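Local coordinates for probable M18 family aminopeptidase 1 (Thermotoga maritima, PDB 2GLF), which probably acts as a zinc-dependent metalloaminopeptidase of the M18 family, removing amino acids from the N-terminal ends of peptides, at residues R360-S364 / T365-H369; V338-L341 / H342-P345. All coordinates share one frame; numbering follows the deposited sequence.

Contact 1: residues R360-S364 / T365-H369; sequences RGKYS and TNDAH
Lys362 and Asp367 meet through their charged ends, with NZ 3.1 Å from OD1 in a salt bridge whose hydrogen bond is weak. The two side chains cross obliquely, and the lysine gets there by kinking twice: its chain is bent at chi2 (103°) and again at chi4 (-61°), which swings the ammonium group onto the carboxylate. Asp367 holds its CG anti to the backbone N (chi1 -173°), and its CB is directed at 360-364. Only OD1 is used by Lys362, while OD2 forms a salt bridge with Lys355. The lysine is also shared, since its NZ pairs with Asp99 of a neighbouring subunit and lies against the ring of Tyr356 as a cation-pi partner. With two carboxylates near it, the buried ammonium group is probably held in its charged form.

These residues form the loop that leaves strand 351-354 and enters helix 370-382, where His369 is the N-cap. Strand, loop and helix open a beta-alpha-beta crossover to the parallel strand 387-389, which is the outermost of the mixed sheet of the metallopeptidase domain within this chain. The side chain of Thr365 is about 13 Å from a bound manganese.

Thr365 sets its methyl against the backbone of Lys362. CG2 occupies the place between backbone N and carbonyl carbon, 3.4 Å from the carbonyl O of Lys362 and 4.2 Å from its CB. OG1 therefore lies anti to the backbone N, where it accepts a hydrogen bond from the amide of Thr357.

Contact 2: residues V338-L341 / H342-P345; sequences VHDL and HNAP
Asp340 uses three oxygens to bind two backbone N-H groups and the side-chain amide of Asn343. Its carbonyl O accepts the N-H of Asn343 at 2.7 Å, in a nearly straight bond (163° at the hydrogen), which closes a type I beta turn with Leu341 and His342 at its corners. Its carboxylate serves the same turn: OD1 takes the amide N of His342 at 3.1 Å, an Asx turn in which the donor comes from above the carboxylate plane. OD2 accepts ND2 of Asn343 at 3.0 Å, again from above that plane. The two side chains lie alongside each other, pointing the same way, with carboxylate and amide planes 57° apart, so the amide is tilted rather than laid flat against its partner.

With CG anti to the backbone N (chi1 161°), Asp340 brings its carboxylate round to the far end of the turn. Just beyond the turn, Ala344 sets its CB over one face of the His339 ring, 4.2 Å from the centroid, in a CH-pi contact that brings together the residues flanking the turn.

OD2 has a stronger partner in Lys101 of a neighbouring subunit, with which it forms a salt bridge. In the second shell, Asn103 N of that subunit donates to Asn343 OD1, so the interface fixes both side chains of the pair. With an alanine here, the amide of His342 would probably lose its side-chain acceptor, ND2 of Asn343 one of its partners and Lys101 of the neighbouring subunit this counter-charge.

The turn belongs to the connection between strands 321-329 and 351-354 of the mixed sheet; His339 packs on Ala329 and Pro345 on Cys328 of the first of these, while Asn343 rests on Val389 of strand 387-389, the outermost within this chain.

Overall arrangement
Contact 2 comes first along the chain, in the connection from strand 321-329 to strand 351-354; contact 1 follows in the next loop, between strand 351-354 and helix 370-382. Strand 351-354 thus separates them in sequence. Their centres lie about 17 Å apart, on the same side of the chain's centre, and their nearest atoms stay about 10 Å from each other without touching. Both loops serve the mixed sheet of the metallopeptidase domain, and both face the same neighbouring subunit, meeting residues of its strand 97-108, part of its six-stranded antiparallel sheet. Two successive loops of one chain are thereby tied into the interface of the twelve-chain assembly.

Contact 1: residues R360-S364 / T365-H369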
# COMPACT_ATOMS: atom_id res chain seq x y z
N ARG A 360 6.50 29.03 0.73
CA ARG A 360 7.41 28.50 -0.27
C ARG A 360 8.29 29.58 -0.95
O ARG A 360 8.12 29.89 -2.13
CB ARG A 360 6.61 27.74 -1.33
CG ARG A 360 5.81 26.58 -0.77
CD ARG A 360 6.71 25.40 -0.48
NE ARG A 360 7.34 24.92 -1.71
CZ ARG A 360 8.18 23.89 -1.77
NH1 ARG A 360 8.49 23.22 -0.66
NH2 ARG A 360 8.70 23.54 -2.93
N GLY A 361 9.23 30.15 -0.20
CA GLY A 361 10.09 31.16 -0.79
C GLY A 361 9.54 32.58 -0.82
O GLY A 361 9.46 33.20 -1.89
N LYS A 362 9.16 33.10 0.35
CA LYS A 362 8.65 34.46 0.50
C LYS A 362 7.31 34.83 -0.13
O LYS A 362 7.10 35.99 -0.48
CB LYS A 362 9.69 35.47 0.02
CG LYS A 362 10.81 35.74 1.00
CD LYS A 362 12.08 35.04 0.59
CE LYS A 362 13.27 35.61 1.36
NZ LYS A 362 13.44 37.07 1.07
N TYR A 363 6.40 33.88 -0.27
CA TYR A 363 5.09 34.18 -0.85
C TYR A 363 4.22 34.92 0.15
O TYR A 363 4.33 34.70 1.36
CB TYR A 363 4.34 32.91 -1.27
CG TYR A 363 5.02 32.08 -2.32
CD1 TYR A 363 6.11 32.57 -3.04
CD2 TYR A 363 4.58 30.78 -2.60
CE1 TYR A 363 6.74 31.80 -4.01
CE2 TYR A 363 5.21 30.00 -3.56
CZ TYR A 363 6.29 30.51 -4.26
OH TYR A 363 6.94 29.73 -5.19
N SER A 364 3.37 35.80 -0.36
CA SER A 364 2.42 36.56 0.45
C SER A 364 2.96 37.18 1.74
O SER A 364 2.27 37.20 2.75
CB SER A 364 1.22 35.68 0.79
OG SER A 364 0.66 35.11 -0.38
N THR A 365 4.19 37.69 1.71
CA THR A 365 4.75 38.30 2.90
C THR A 365 5.49 39.59 2.59
O THR A 365 6.08 39.75 1.52
CB THR A 365 5.74 37.37 3.62
OG1 THR A 365 6.20 38.00 4.82
CG2 THR A 365 6.95 37.07 2.74
N ASN A 366 5.44 40.52 3.54
CA ASN A 366 6.15 41.77 3.37
C ASN A 366 7.62 41.45 3.57
O ASN A 366 7.97 40.58 4.36
CB ASN A 366 5.69 42.78 4.42
CG ASN A 366 6.55 44.02 4.43
OD1 ASN A 366 7.23 44.31 5.41
ND2 ASN A 366 6.53 44.76 3.33
N ASP A 367 8.49 42.14 2.84
CA ASP A 367 9.92 41.89 2.96
C ASP A 367 10.68 43.21 3.08
O ASP A 367 11.13 43.78 2.08
CB ASP A 367 10.40 41.10 1.74
CG ASP A 367 11.84 40.66 1.87
OD1 ASP A 367 12.32 39.93 0.98
OD2 ASP A 367 12.49 41.05 2.87
N ALA A 368 10.83 43.69 4.32
CA ALA A 368 11.53 44.94 4.61
C ALA A 368 12.74 45.16 3.72
O ALA A 368 13.62 44.31 3.62
CB ALA A 368 11.95 44.95 6.06
N HIS A 369 12.77 46.32 3.07
CA HIS A 369 13.86 46.69 2.18
C HIS A 369 15.13 46.90 3.00
O HIS A 369 15.07 47.30 4.16
CB HIS A 369 13.52 47.99 1.45
CG HIS A 369 12.24 47.95 0.69
ND1 HIS A 369 12.03 47.08 -0.36
CD2 HIS A 369 11.11 48.68 0.80
CE1 HIS A 369 10.82 47.28 -0.86
NE2 HIS A 369 10.24 48.25 -0.17

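Contact 2: residues V338-L341 / H342-P345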
# COMPACT_ATOMS: atom_id res chain seq x y z
N VAL A 338 13.44 22.24 13.57
CA VAL A 338 12.42 22.92 12.80
C VAL A 338 12.90 24.33 12.37
O VAL A 338 12.24 25.02 11.58
CB VAL A 338 11.14 23.01 13.67
CG1 VAL A 338 11.02 24.39 14.31
CG2 VAL A 338 9.94 22.65 12.85
N HIS A 339 14.06 24.72 12.89
CA HIS A 339 14.66 26.02 12.64
C HIS A 339 16.03 25.96 12.01
O HIS A 339 16.66 24.90 11.95
CB HIS A 339 14.86 26.78 13.96
CG HIS A 339 13.65 27.50 14.45
ND1 HIS A 339 13.06 28.53 13.75
CD2 HIS A 339 12.94 27.37 15.59
CE1 HIS A 339 12.04 29.00 14.44
NE2 HIS A 339 11.94 28.31 15.57
N ASP A 340 16.48 27.13 11.56
CA ASP A 340 17.81 27.32 11.01
C ASP A 340 18.45 28.07 12.18
O ASP A 340 18.29 29.29 12.30
CB ASP A 340 17.77 28.22 9.77
CG ASP A 340 19.13 28.83 9.43
OD1 ASP A 340 20.14 28.42 10.03
OD2 ASP A 340 19.18 29.73 8.57
N LEU A 341 19.14 27.34 13.05
CA LEU A 341 19.76 27.92 14.23
C LEU A 341 20.51 29.22 14.00
O LEU A 341 20.51 30.09 14.87
CB LEU A 341 20.69 26.90 14.90
CG LEU A 341 20.09 25.73 15.70
CD1 LEU A 341 18.80 26.15 16.38
CD2 LEU A 341 19.81 24.57 14.78
N HIS A 342 21.14 29.38 12.84
CA HIS A 342 21.89 30.61 12.57
C HIS A 342 21.01 31.82 12.26
O HIS A 342 21.50 32.94 12.13
CB HIS A 342 22.89 30.38 11.43
CG HIS A 342 23.97 31.41 11.36
ND1 HIS A 342 24.80 31.70 12.43
CD2 HIS A 342 24.37 32.23 10.36
CE1 HIS A 342 25.65 32.65 12.08
NE2 HIS A 342 25.41 32.99 10.83
N ASN A 343 19.70 31.61 12.16
CA ASN A 343 18.76 32.70 11.87
C ASN A 343 17.48 32.55 12.70
O ASN A 343 16.41 32.99 12.28
CB ASN A 343 18.41 32.74 10.38
CG ASN A 343 19.51 33.35 9.53
OD1 ASN A 343 19.59 34.56 9.37
ND2 ASN A 343 20.38 32.50 8.99
N ALA A 344 17.62 31.92 13.87
CA ALA A 344 16.49 31.68 14.77
C ALA A 344 16.69 32.42 16.09
O ALA A 344 17.79 32.51 16.61
CB ALA A 344 16.34 30.20 15.03
N PRO A 345 15.60 32.97 16.65
CA PRO A 345 15.71 33.69 17.92
C PRO A 345 15.79 32.77 19.13
O PRO A 345 15.25 31.66 19.12
CB PRO A 345 14.44 34.52 17.93
CG PRO A 345 13.46 33.61 17.28
CD PRO A 345 14.24 33.07 16.10